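Local coordinates for ABC transporter, substrate binding protein (Polyamine) (Agrobacterium tumefaciens, PDB 4EUO), which probably delivers gamma-aminobutyrate to an ABC transporter, as a periplasmic class D binding protein that holds this ligand in a selective pocket, at residues A21-V26 with Q253-T258; V112-K117 with A126-K131; V142-L147 with N295-H300; L148-T153 with L162-K167. All blocks are in the same frame, centred on the assembly; numbering follows the deposited sequence. Where two conformers were deposited one is given.

How the contacts relate
Contact 1 lies about 31 to 40 Å, centre to centre, from the other three contacts, on the opposite side of the chain's centre. It joins helices 10-28 and 250-260, and its two segments enclose both of contacts 2 and 4 in the sequence. Contact 2 comes next along the chain, in the loops around helix 119-122. Contacts 3 and 4 share helix 142-149, with centres about 11 Å apart, and they touch where Ile143 packs on Ala165. The segments of contacts 1 and 3 alternate along the chain, an interweaving consistent with the discontinuous lobes of a periplasmic binding protein.

Contact 1 (A21-V26 with Q253-T258); sequences AEKFMV and QADMAT
Lys23 and Asp255 form an interhelical salt bridge on the surface of the periplasmic binding protein fold, joining helix 10-28 to helix 250-260, with 227 residues separating the two segments in sequence. The helices are well apart here, with 10.8 Å between Lys23 CA and Asp255 CA; the lysine arm reaches about halfway and the aspartate closes the rest. The lysine chain runs straight as far as CE, and a turn about CD-CE (chi4 70°) then brings NZ to the carboxylate. Lys23 CE follows closely, 3.2 Å from Asp255 OD2. The ammonium has a second acceptor in Ala19 O, one turn back on its own helix, while Asp255 OD1 takes a hydrogen bond from Gln251 NE2, so the carboxylate is held through both oxygens.

The tight side lies where Asp255 and Met256 meet Ala19, Met256 and Gln253 press on Trp20, and Lys23 lies on Leu246. By contrast, the bridging pair is on the looser, outer side, both residues partly exposed. The bridge itself is a single short bond, Lys23 NZ to Asp255 OD2 at 2.7 Å, made on the anti lone pair that points away from OD1.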
loop_
_atom_site.group_PDB
_atom_site.type_symbol
_atom_site.label_atom_id
_atom_site.label_comp_id
_atom_site.label_asym_id
_atom_site.label_seq_id
_atom_site.Cartn_x
_atom_site.Cartn_y
_atom_site.Cartn_z
ATOM N N ALA A 21 -18.425 -4.786 -0.386
ATOM C CA ALA A 21 -19.148 -5.920 0.184
ATOM C C ALA A 21 -20.597 -6.068 -0.152
ATOM O O ALA A 21 -20.985 -7.143 -0.625
ATOM C CB ALA A 21 -18.913 -6.028 1.677
ATOM N N GLU A 22 -21.393 -4.988 -0.045
ATOM C CA GLU A 22 -22.806 -5.089 -0.409
ATOM C C GLU A 22 -23.014 -5.248 -1.885
ATOM O O GLU A 22 -23.910 -5.995 -2.291
ATOM C CB GLU A 22 -23.616 -3.946 0.136
ATOM C CG GLU A 22 -23.968 -4.209 1.582
ATOM C CD GLU A 22 -24.932 -3.218 2.193
ATOM O OE1 GLU A 22 -25.848 -3.663 2.918
ATOM O OE2 GLU A 22 -24.789 -2.005 1.931
ATOM N N LYS A 23 -22.197 -4.585 -2.714
ATOM C CA LYS A 23 -22.305 -4.731 -4.160
ATOM C C LYS A 23 -22.150 -6.211 -4.528
ATOM O O LYS A 23 -22.933 -6.719 -5.338
ATOM C CB LYS A 23 -21.213 -3.911 -4.876
ATOM C CG LYS A 23 -21.526 -2.427 -5.047
ATOM C CD LYS A 23 -20.361 -1.713 -5.756
ATOM C CE LYS A 23 -20.474 -0.208 -5.782
ATOM N NZ LYS A 23 -20.285 0.412 -4.412
ATOM N N PHE A 24 -21.192 -6.918 -3.900
ATOM C CA PHE A 24 -20.956 -8.336 -4.175
ATOM C C PHE A 24 -22.137 -9.188 -3.725
ATOM O O PHE A 24 -22.556 -10.085 -4.466
ATOM C CB PHE A 24 -19.662 -8.830 -3.504
ATOM C CG PHE A 24 -19.271 -10.216 -3.939
ATOM C CD1 PHE A 24 -18.940 -10.481 -5.262
ATOM C CD2 PHE A 24 -19.294 -11.275 -3.044
ATOM C CE1 PHE A 24 -18.550 -11.772 -5.657
ATOM C CE2 PHE A 24 -18.874 -12.546 -3.435
ATOM C CZ PHE A 24 -18.516 -12.784 -4.739
ATOM N N MET A 25 -22.695 -8.877 -2.551
ATOM C CA MET A 25 -23.803 -9.605 -1.912
ATOM C C MET A 25 -25.052 -9.515 -2.751
ATOM O O MET A 25 -25.751 -10.513 -2.912
ATOM C CB MET A 25 -24.087 -9.030 -0.515
ATOM C CG MET A 25 -23.013 -9.302 0.502
ATOM S SD MET A 25 -23.105 -8.087 1.844
ATOM C CE MET A 25 -21.656 -8.526 2.768
ATOM N N VAL A 26 -25.321 -8.320 -3.292
ATOM C CA VAL A 26 -26.469 -8.032 -4.138
ATOM C C VAL A 26 -26.355 -8.777 -5.474
ATOM O O VAL A 26 -27.303 -9.443 -5.877
ATOM C CB VAL A 26 -26.682 -6.497 -4.273
ATOM C CG1 VAL A 26 -27.642 -6.146 -5.410
ATOM C CG2 VAL A 26 -27.181 -5.910 -2.955
ATOM N N GLN A 253 -14.508 0.743 -7.929
ATOM C CA GLN A 253 -13.205 1.390 -7.763
ATOM C C GLN A 253 -13.363 2.885 -7.441
ATOM O O GLN A 253 -12.631 3.455 -6.606
ATOM C CB GLN A 253 -12.365 1.193 -9.008
ATOM C CG GLN A 253 -11.711 -0.177 -9.057
ATOM C CD GLN A 253 -10.515 -0.221 -8.125
ATOM O OE1 GLN A 253 -9.684 0.685 -8.161
ATOM N NE2 GLN A 253 -10.404 -1.265 -7.279
ATOM N N ALA A 254 -14.322 3.559 -8.117
ATOM C CA ALA A 254 -14.557 4.964 -7.815
ATOM C C ALA A 254 -15.014 5.092 -6.357
ATOM O O ALA A 254 -14.587 6.002 -5.670
ATOM C CB ALA A 254 -15.643 5.518 -8.754
ATOM N N ASP A 255 -15.880 4.188 -5.881
ATOM C CA ASP A 255 -16.346 4.272 -4.494
ATOM C C ASP A 255 -15.238 4.005 -3.493
ATOM O O ASP A 255 -15.156 4.711 -2.495
ATOM C CB ASP A 255 -17.545 3.330 -4.264
ATOM C CG ASP A 255 -18.800 3.726 -5.060
ATOM O OD1 ASP A 255 -18.817 4.841 -5.634
ATOM O OD2 ASP A 255 -19.685 2.885 -5.189
ATOM N N MET A 256 -14.332 3.073 -3.796
ATOM C CA MET A 256 -13.182 2.801 -2.922
ATOM C C MET A 256 -12.320 4.076 -2.873
ATOM O O MET A 256 -11.881 4.508 -1.808
ATOM C CB MET A 256 -12.410 1.614 -3.504
ATOM C CG MET A 256 -11.084 1.290 -2.790
ATOM S SD MET A 256 -9.706 2.367 -3.303
ATOM C CE MET A 256 -9.668 2.068 -5.076
ATOM N N ALA A 257 -12.083 4.700 -4.046
ATOM C CA ALA A 257 -11.227 5.872 -4.078
ATOM C C ALA A 257 -11.813 7.057 -3.321
ATOM O O ALA A 257 -11.132 7.735 -2.549
ATOM C CB ALA A 257 -10.972 6.259 -5.539
ATOM N N THR A 258 -13.117 7.299 -3.536
ATOM C CA THR A 258 -13.798 8.379 -2.840
ATOM C C THR A 258 -13.709 8.172 -1.326
ATOM O O THR A 258 -13.521 9.154 -0.600
ATOM C CB THR A 258 -15.274 8.393 -3.291
ATOM O OG1 THR A 258 -15.310 8.690 -4.679
ATOM C CG2 THR A 258 -16.129 9.421 -2.529
#

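Contact 2 (V112-K117 with A126-K131); sequences VSACPK and AKFPGK
Phe128 reaches from one loop onto the backbone and proline of another, Ala114 to Pro116, in a loop-loop packing of the periplasmic binding protein fold. The two loops flank the short helix 119-122, on the path from strand 96-107 to strand 132-135, and no hydrogen bond joins them; every contact is made to the Phe128 ring.

The conformation of Phe128 sets the geometry. Its CG stands beside the backbone N (chi1 -61°) and the ring is turned broadside to the CA-CB bond (chi2 -93°), which brings CD1 and CE1 up against the opposite loop. One face lies under Pro116, whose CB sits 4.2 Å above the ring plane and toward the rim rather than over the centre. Pro116 CG adds a contact of 3.9 Å to Phe128 CD1, and Pro116 CA lies 3.7 Å from Phe128 CE1. The two side chains run past each other in opposite directions. Ala114 contributes its methyl group, with CB 3.9 Å from Phe128 CE1.

Cys115 turns its CB away from the ring to reach Cys107 in a disulfide, and offers Phe128 only its carbonyl. Phe196 of strand 196-200 touches both Pro116 and Phe128, tying the pair to the sheet. Arg132 NH1 binds the carbonyls of Phe128 and Gly130. At the ring's edge, in its plane, Ala114 O lies 3.5 Å from Phe128 CD1.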
loop_
_atom_site.group_PDB
_atom_site.type_symbol
_atom_site.label_atom_id
_atom_site.label_comp_id
_atom_site.label_asym_id
_atom_site.label_seq_id
_atom_site.Cartn_x
_atom_site.Cartn_y
_atom_site.Cartn_z
ATOM N N VAL A 112 4.768 20.102 16.277
ATOM C CA VAL A 112 6.163 20.308 15.940
ATOM C C VAL A 112 6.418 21.762 15.556
ATOM O O VAL A 112 5.500 22.450 15.098
ATOM C CB VAL A 112 6.638 19.346 14.811
ATOM C CG1 VAL A 112 6.616 17.895 15.275
ATOM C CG2 VAL A 112 5.830 19.522 13.528
ATOM N N SER A 113 7.684 22.174 15.625
ATOM C CA SER A 113 8.058 23.520 15.214
ATOM C C SER A 113 7.843 23.669 13.703
ATOM O O SER A 113 7.314 24.678 13.245
ATOM C CB SER A 113 9.519 23.780 15.557
ATOM O OG SER A 113 9.842 25.065 15.059
ATOM N N ALA A 114 8.205 22.627 12.927
ATOM C CA ALA A 114 8.056 22.697 11.473
ATOM C C ALA A 114 7.856 21.295 10.907
ATOM O O ALA A 114 8.562 20.364 11.330
ATOM C CB ALA A 114 9.313 23.311 10.855
ATOM N N CYS A 115 6.959 21.175 9.924
ATOM C CA CYS A 115 6.804 19.876 9.246
ATOM C C CYS A 115 7.878 19.715 8.192
ATOM O O CYS A 115 8.043 20.603 7.351
ATOM C CB CYS A 115 5.451 19.777 8.575
ATOM S SG CYS A 115 4.086 19.615 9.729
ATOM N N PRO A 116 8.522 18.547 8.126
ATOM C CA PRO A 116 9.438 18.280 7.010
ATOM C C PRO A 116 8.632 18.260 5.706
ATOM O O PRO A 116 7.514 17.715 5.660
ATOM C CB PRO A 116 9.984 16.880 7.316
ATOM C CG PRO A 116 9.726 16.640 8.761
ATOM C CD PRO A 116 8.472 17.435 9.089
ATOM N N LYS A 117 9.177 18.891 4.657
ATOM C CA LYS A 117 8.515 18.979 3.381
ATOM C C LYS A 117 9.129 17.943 2.435
ATOM O O LYS A 117 8.404 17.359 1.609
ATOM C CB LYS A 117 8.716 20.398 2.802
ATOM C CG LYS A 117 7.892 20.668 1.547
ATOM C CD LYS A 117 8.101 22.080 0.991
ATOM C CE LYS A 117 9.548 22.504 0.999
ATOM N NZ LYS A 117 10.375 21.748 0.029
ATOM N N ALA A 126 18.770 17.481 12.940
ATOM C CA ALA A 126 19.189 18.735 13.581
ATOM C C ALA A 126 18.125 19.803 13.356
ATOM O O ALA A 126 17.716 20.492 14.290
ATOM C CB ALA A 126 20.513 19.195 13.010
ATOM N N LYS A 127 17.645 19.902 12.122
ATOM C CA LYS A 127 16.675 20.893 11.738
ATOM C C LYS A 127 15.251 20.510 12.092
ATOM O O LYS A 127 14.417 21.380 12.340
ATOM C CB LYS A 127 16.794 21.155 10.252
ATOM C CG LYS A 127 16.037 22.359 9.781
ATOM C CD LYS A 127 16.921 23.119 8.882
ATOM C CE LYS A 127 16.168 23.866 7.835
ATOM N NZ LYS A 127 16.126 25.294 8.215
ATOM N N PHE A 128 14.952 19.195 12.078
ATOM C CA PHE A 128 13.612 18.680 12.362
ATOM C C PHE A 128 13.794 17.631 13.427
ATOM O O PHE A 128 13.858 16.436 13.130
ATOM C CB PHE A 128 13.000 18.088 11.078
ATOM C CG PHE A 128 12.841 19.108 9.978
ATOM C CD1 PHE A 128 11.652 19.811 9.830
ATOM C CD2 PHE A 128 13.868 19.350 9.081
ATOM C CE1 PHE A 128 11.500 20.753 8.800
ATOM C CE2 PHE A 128 13.730 20.315 8.078
ATOM C CZ PHE A 128 12.557 21.031 7.966
ATOM N N PRO A 129 13.948 18.066 14.693
ATOM C CA PRO A 129 14.277 17.101 15.748
ATOM C C PRO A 129 13.184 16.119 16.120
ATOM O O PRO A 129 12.015 16.374 15.871
ATOM C CB PRO A 129 14.659 17.993 16.955
ATOM C CG PRO A 129 14.066 19.291 16.685
ATOM C CD PRO A 129 13.972 19.464 15.199
ATOM N N GLY A 130 13.606 15.027 16.748
ATOM C CA GLY A 130 12.694 14.082 17.355
ATOM C C GLY A 130 12.488 12.791 16.604
ATOM O O GLY A 130 13.254 12.443 15.704
ATOM N N LYS A 131 11.450 12.078 17.016
ATOM C CA LYS A 131 11.181 10.784 16.401
ATOM C C LYS A 131 10.447 10.926 15.087
ATOM O O LYS A 131 9.656 11.837 14.904
ATOM C CB LYS A 131 10.438 9.821 17.346
ATOM C CG LYS A 131 11.141 9.513 18.677
ATOM C CD LYS A 131 12.544 8.909 18.520
ATOM C CE LYS A 131 13.192 8.575 19.849
ATOM N NZ LYS A 131 13.275 9.762 20.747
#

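Contact 3 (V142-L147 with N295-H300); sequences VIEAAL and NYWAQH
A buried side-chain bridge, part polar and part apolar, connects helix 142-149 to helix 294-299 in the interior of this binding protein, where Trp297 spans the space between them. The nearest backbone positions, Ile143 CA and Trp297 CA, are 11.2 Å apart, so the indole and its two partners make the whole connection.

The polar half is a hydrogen bond from Trp297 NE1 to Glu144 OE2 of 2.8 Å, with an N-H...O angle of 155°. The acceptor lies at the indole edge, slightly tilted from the ring plane, and the syn lone pair of OE2 is used. Carboxylate and indole are nearly coplanar, 20° apart. A bend in the middle of the glutamate chain (chi2 83°) folds the carboxylate toward the tryptophan, although CB itself does not point there. Glu144 OE2 is gripped a second time by Tyr158 OH, and OE1 accepts from the backbone N of Gly141 just ahead of the helix. Trp297 NE1 and Gly141 N donate to the buried carboxylate and the helix start is close by, which would probably favour its charged form.

The apolar half is Ile143, whose CD1 reaches the far corner of the indole, 3.9 Å from Trp297 CH2 and 4.1 Å from CZ2, in an oblique approach.

The side chain of Trp297 lies about 12 Å from the bound gamma-aminobutyrate. Ile304 of helix 301-313 packs against both Ile143 and Trp297, Asp62 of helix 61-67 also touches the indole, and helix 162-170 lies against Ile143 through Leu162 and Ala165.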
loop_
_atom_site.group_PDB
_atom_site.type_symbol
_atom_site.label_atom_id
_atom_site.label_comp_id
_atom_site.label_asym_id
_atom_site.label_seq_id
_atom_site.Cartn_x
_atom_site.Cartn_y
_atom_site.Cartn_z
ATOM N N VAL A 142 10.917 2.815 1.851
ATOM C CA VAL A 142 11.883 3.419 2.784
ATOM C C VAL A 142 13.261 3.517 2.150
ATOM O O VAL A 142 13.929 4.564 2.265
ATOM C CB VAL A 142 11.945 2.653 4.108
ATOM C CG1 VAL A 142 13.024 3.265 4.981
ATOM C CG2 VAL A 142 10.616 2.737 4.830
ATOM N N ILE A 143 13.716 2.462 1.476
ATOM C CA ILE A 143 15.035 2.506 0.842
ATOM C C ILE A 143 15.052 3.621 -0.210
ATOM O O ILE A 143 16.002 4.399 -0.261
ATOM C CB ILE A 143 15.347 1.105 0.268
ATOM C CG1 ILE A 143 15.687 0.136 1.424
ATOM C CG2 ILE A 143 16.501 1.183 -0.777
ATOM C CD1 ILE A 143 15.594 -1.325 1.081
ATOM N N GLU A 144 14.005 3.719 -1.034
ATOM C CA GLU A 144 13.943 4.775 -2.032
ATOM C C GLU A 144 13.924 6.158 -1.373
ATOM O O GLU A 144 14.648 7.052 -1.814
ATOM C CB GLU A 144 12.699 4.612 -2.917
ATOM C CG GLU A 144 12.718 3.422 -3.886
ATOM C CD GLU A 144 12.311 2.067 -3.342
ATOM O OE1 GLU A 144 12.141 1.900 -2.111
ATOM O OE2 GLU A 144 12.120 1.165 -4.192
ATOM N N ALA A 145 13.169 6.329 -0.290
ATOM C CA ALA A 145 13.145 7.627 0.383
ATOM C C ALA A 145 14.534 7.983 0.914
ATOM O O ALA A 145 14.943 9.155 0.798
ATOM C CB ALA A 145 12.123 7.607 1.504
ATOM N N ALA A 146 15.263 7.016 1.498
ATOM C CA ALA A 146 16.621 7.277 1.998
ATOM C C ALA A 146 17.534 7.704 0.834
ATOM O O ALA A 146 18.326 8.651 0.983
ATOM C CB ALA A 146 17.162 6.011 2.648
ATOM N N LEU A 147 17.419 7.052 -0.318
ATOM C CA LEU A 147 18.257 7.379 -1.459
ATOM C C LEU A 147 17.911 8.758 -1.984
ATOM O O LEU A 147 18.835 9.540 -2.291
ATOM C CB LEU A 147 18.114 6.292 -2.533
ATOM C CG LEU A 147 18.764 4.959 -2.166
ATOM C CD1 LEU A 147 18.212 3.830 -3.004
ATOM C CD2 LEU A 147 20.303 5.033 -2.261
ATOM N N ASN A 295 8.122 -4.324 -9.920
ATOM C CA ASN A 295 8.633 -5.481 -10.648
ATOM C C ASN A 295 10.102 -5.722 -10.285
ATOM O O ASN A 295 10.519 -6.864 -10.083
ATOM C CB ASN A 295 8.447 -5.269 -12.130
ATOM C CG ASN A 295 6.996 -5.371 -12.519
ATOM O OD1 ASN A 295 6.480 -4.555 -13.291
ATOM N ND2 ASN A 295 6.297 -6.356 -11.961
ATOM N N TYR A 296 10.862 -4.652 -10.117
ATOM C CA TYR A 296 12.240 -4.773 -9.675
ATOM C C TYR A 296 12.277 -5.434 -8.302
ATOM O O TYR A 296 13.037 -6.382 -8.068
ATOM C CB TYR A 296 12.907 -3.387 -9.582
ATOM C CG TYR A 296 14.306 -3.464 -9.038
ATOM C CD1 TYR A 296 15.387 -3.699 -9.881
ATOM C CD2 TYR A 296 14.559 -3.286 -7.675
ATOM C CE1 TYR A 296 16.674 -3.794 -9.380
ATOM C CE2 TYR A 296 15.837 -3.386 -7.164
ATOM C CZ TYR A 296 16.894 -3.631 -8.020
ATOM O OH TYR A 296 18.141 -3.751 -7.499
ATOM N N TRP A 297 11.426 -4.962 -7.381
ATOM C CA TRP A 297 11.353 -5.559 -6.066
ATOM C C TRP A 297 10.900 -7.023 -6.150
ATOM O O TRP A 297 11.488 -7.876 -5.462
ATOM C CB TRP A 297 10.408 -4.750 -5.164
ATOM C CG TRP A 297 11.099 -3.624 -4.458
ATOM C CD1 TRP A 297 11.417 -2.393 -4.961
ATOM C CD2 TRP A 297 11.522 -3.632 -3.098
ATOM N NE1 TRP A 297 11.999 -1.618 -3.979
ATOM C CE2 TRP A 297 12.065 -2.352 -2.818
ATOM C CE3 TRP A 297 11.405 -4.556 -2.058
ATOM C CZ2 TRP A 297 12.518 -2.000 -1.546
ATOM C CZ3 TRP A 297 11.838 -4.205 -0.796
ATOM C CH2 TRP A 297 12.393 -2.945 -0.548
ATOM N N ALA A 298 9.914 -7.345 -6.994
ATOM C CA ALA A 298 9.445 -8.735 -7.096
ATOM C C ALA A 298 10.610 -9.646 -7.525
ATOM O O ALA A 298 10.756 -10.735 -6.977
ATOM C CB ALA A 298 8.350 -8.820 -8.133
ATOM N N GLN A 299 11.470 -9.162 -8.432
ATOM C CA GLN A 299 12.596 -9.982 -8.961
ATOM C C GLN A 299 13.679 -10.193 -7.918
ATOM O O GLN A 299 14.472 -11.141 -8.058
ATOM C CB GLN A 299 13.212 -9.309 -10.199
ATOM C CG GLN A 299 12.298 -9.292 -11.422
ATOM C CD GLN A 299 12.891 -8.573 -12.644
ATOM O OE1 GLN A 299 12.236 -7.773 -13.316
ATOM N NE2 GLN A 299 14.134 -8.837 -12.986
ATOM N N HIS A 300 13.763 -9.329 -6.896
ATOM C CA HIS A 300 14.828 -9.383 -5.893
ATOM C C HIS A 300 14.223 -9.441 -4.493
ATOM O O HIS A 300 14.894 -9.113 -3.506
ATOM C CB HIS A 300 15.681 -8.096 -6.007
ATOM C CG HIS A 300 16.236 -7.823 -7.387
ATOM N ND1 HIS A 300 17.511 -8.230 -7.777
ATOM C CD2 HIS A 300 15.663 -7.176 -8.419
ATOM C CE1 HIS A 300 17.644 -7.829 -9.040
ATOM N NE2 HIS A 300 16.557 -7.187 -9.471
#

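Contact 4 (L148-T153 with L162-K167); sequences LADGVT and LDRAFK. With SO4 (sulfate ion), chain F.
Arg164 clasps the turn Asp150-Gly151-Val152, where a Schellman motif ends helix 142-149, and so ties helix 162-170 to that turn. Gly151, at positive phi, is the C-prime residue of the motif, with its N bonded to Leu148 O and Val152 N directed to Leu147 O.

Two hydrogen bonds, one of them also a salt bridge, hold the guanidinium side-on. Arg164 NE makes the salt bridge with Asp150 OD2 at 2.8 Å (N-H...O 159°), coming from the anti side and tilted out of the plane of a carboxylate that stands almost perpendicular to the guanidinium, 89° between planes. Arg164 NH2 reaches Asp150 O at 2.9 Å from 45° above the carbonyl plane. All the arginine's torsions are near 180°, a fully extended chain that delivers both nitrogens to the one residue.

A methyl packs over one face of the guanidinium by van der Waals contact: Val152 CG2 sits over its centre, 3.5 Å from Arg164 CZ. Leu147 touches both Val152 and Arg164 as well.

A water adds a further link, donating to Asp150 OD2 and to Arg164 O, so OD2 serves two donors.

At the start of helix 162-170 a sulfate, probably from the crystallisation liquor, is bound by backbone amides and Arg307. Its oxygens are met at 2.9 Å from Leu162 N to O3 and 3.0 Å from Asp163 N to O4.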
loop_
_atom_site.group_PDB
_atom_site.type_symbol
_atom_site.label_atom_id
_atom_site.label_comp_id
_atom_site.label_asym_id
_atom_site.label_seq_id
_atom_site.Cartn_x
_atom_site.Cartn_y
_atom_site.Cartn_z
ATOM N N LEU A 148 16.619 9.092 -2.066
ATOM C CA LEU A 148 16.205 10.434 -2.499
ATOM C C LEU A 148 16.697 11.473 -1.526
ATOM O O LEU A 148 17.179 12.527 -1.973
ATOM C CB LEU A 148 14.691 10.532 -2.622
ATOM C CG LEU A 148 14.057 9.640 -3.701
ATOM C CD1 LEU A 148 12.563 9.461 -3.440
ATOM C CD2 LEU A 148 14.315 10.177 -5.106
ATOM N N ALA A 149 16.611 11.211 -0.227
ATOM C CA ALA A 149 17.088 12.141 0.800
ATOM C C ALA A 149 18.591 12.329 0.669
ATOM O O ALA A 149 19.097 13.409 1.030
ATOM C CB ALA A 149 16.768 11.589 2.167
ATOM N N ASP A 150 19.308 11.310 0.153
ATOM C CA ASP A 150 20.759 11.334 -0.040
ATOM C C ASP A 150 21.156 11.902 -1.411
ATOM O O ASP A 150 22.327 11.798 -1.786
ATOM C CB ASP A 150 21.381 9.958 0.192
ATOM C CG ASP A 150 22.859 10.003 0.490
ATOM O OD1 ASP A 150 23.282 10.900 1.276
ATOM O OD2 ASP A 150 23.569 9.097 0.031
ATOM N N GLY A 151 20.209 12.453 -2.150
ATOM C CA GLY A 151 20.517 13.142 -3.394
ATOM C C GLY A 151 20.379 12.352 -4.676
ATOM O O GLY A 151 20.618 12.918 -5.747
ATOM N N VAL A 152 19.989 11.040 -4.611
ATOM C CA VAL A 152 19.740 10.247 -5.833
ATOM C C VAL A 152 18.519 10.826 -6.541
ATOM O O VAL A 152 17.504 11.085 -5.892
ATOM C CB VAL A 152 19.522 8.741 -5.511
ATOM C CG1 VAL A 152 19.209 7.930 -6.780
ATOM C CG2 VAL A 152 20.732 8.159 -4.812
ATOM N N THR A 153 18.614 11.036 -7.873
ATOM C CA THR A 153 17.468 11.573 -8.593
ATOM C C THR A 153 16.470 10.471 -8.857
ATOM O O THR A 153 16.844 9.287 -8.926
ATOM C CB THR A 153 17.888 12.343 -9.837
ATOM O OG1 THR A 153 18.504 11.430 -10.730
ATOM C CG2 THR A 153 18.824 13.501 -9.517
ATOM N N LEU A 162 21.775 -0.470 -2.067
ATOM C CA LEU A 162 21.354 -0.795 -0.712
ATOM C C LEU A 162 22.334 -0.295 0.330
ATOM O O LEU A 162 21.900 0.279 1.333
ATOM C CB LEU A 162 21.071 -2.290 -0.546
ATOM C CG LEU A 162 19.972 -2.869 -1.424
ATOM C CD1 LEU A 162 19.772 -4.349 -1.114
ATOM C CD2 LEU A 162 18.634 -2.137 -1.224
ATOM N N ASP A 163 23.653 -0.412 0.074
ATOM C CA ASP A 163 24.656 0.059 1.028
ATOM C C ASP A 163 24.510 1.532 1.261
ATOM O O ASP A 163 24.550 1.982 2.411
ATOM C CB ASP A 163 26.063 -0.273 0.515
ATOM C CG ASP A 163 26.486 -1.720 0.692
ATOM O OD1 ASP A 163 25.788 -2.465 1.425
ATOM O OD2 ASP A 163 27.525 -2.107 0.112
ATOM N N ARG A 164 24.260 2.291 0.192
ATOM C CA ARG A 164 24.108 3.728 0.327
ATOM C C ARG A 164 22.826 4.050 1.124
ATOM O O ARG A 164 22.827 4.930 1.983
ATOM C CB ARG A 164 24.062 4.361 -1.058
ATOM C CG ARG A 164 23.884 5.855 -1.055
ATOM C CD ARG A 164 23.961 6.389 -2.464
ATOM N NE ARG A 164 23.767 7.834 -2.480
ATOM C CZ ARG A 164 23.968 8.597 -3.559
ATOM N NH1 ARG A 164 24.326 8.046 -4.715
ATOM N NH2 ARG A 164 23.810 9.914 -3.487
ATOM N N ALA A 165 21.719 3.342 0.828
ATOM C CA ALA A 165 20.472 3.561 1.542
ATOM C C ALA A 165 20.636 3.260 3.021
ATOM O O ALA A 165 20.171 4.044 3.857
ATOM C CB ALA A 165 19.367 2.697 0.956
ATOM N N PHE A 166 21.295 2.146 3.363
ATOM C CA PHE A 166 21.465 1.784 4.767
ATOM C C PHE A 166 22.384 2.766 5.492
ATOM O O PHE A 166 22.120 3.109 6.651
ATOM C CB PHE A 166 22.003 0.348 4.867
ATOM C CG PHE A 166 21.060 -0.738 4.390
ATOM C CD1 PHE A 166 19.700 -0.686 4.680
ATOM C CD2 PHE A 166 21.537 -1.842 3.697
ATOM C CE1 PHE A 166 18.829 -1.707 4.235
ATOM C CE2 PHE A 166 20.676 -2.866 3.280
ATOM C CZ PHE A 166 19.321 -2.772 3.523
ATOM N N LYS A 167 23.436 3.270 4.795
ATOM C CA LYS A 167 24.282 4.295 5.435
ATOM C C LYS A 167 23.478 5.556 5.732
ATOM O O LYS A 167 23.642 6.150 6.799
ATOM C CB LYS A 167 25.481 4.646 4.542
ATOM C CG LYS A 167 26.533 3.547 4.570
ATOM C CD LYS A 167 27.748 3.862 3.702
ATOM C CE LYS A 167 28.814 2.798 3.819
ATOM N NZ LYS A 167 29.952 3.055 2.892
HETATM S S SO4 F . 24.413 -3.036 -3.063
HETATM O O1 SO4 F . 24.328 -4.477 -3.007
HETATM O O2 SO4 F . 25.529 -2.648 -3.965
HETATM O O3 SO4 F . 23.165 -2.464 -3.574
HETATM O O4 SO4 F . 24.641 -2.585 -1.703
HETATM O O HOH W 1 24.426 7.320 2.065
#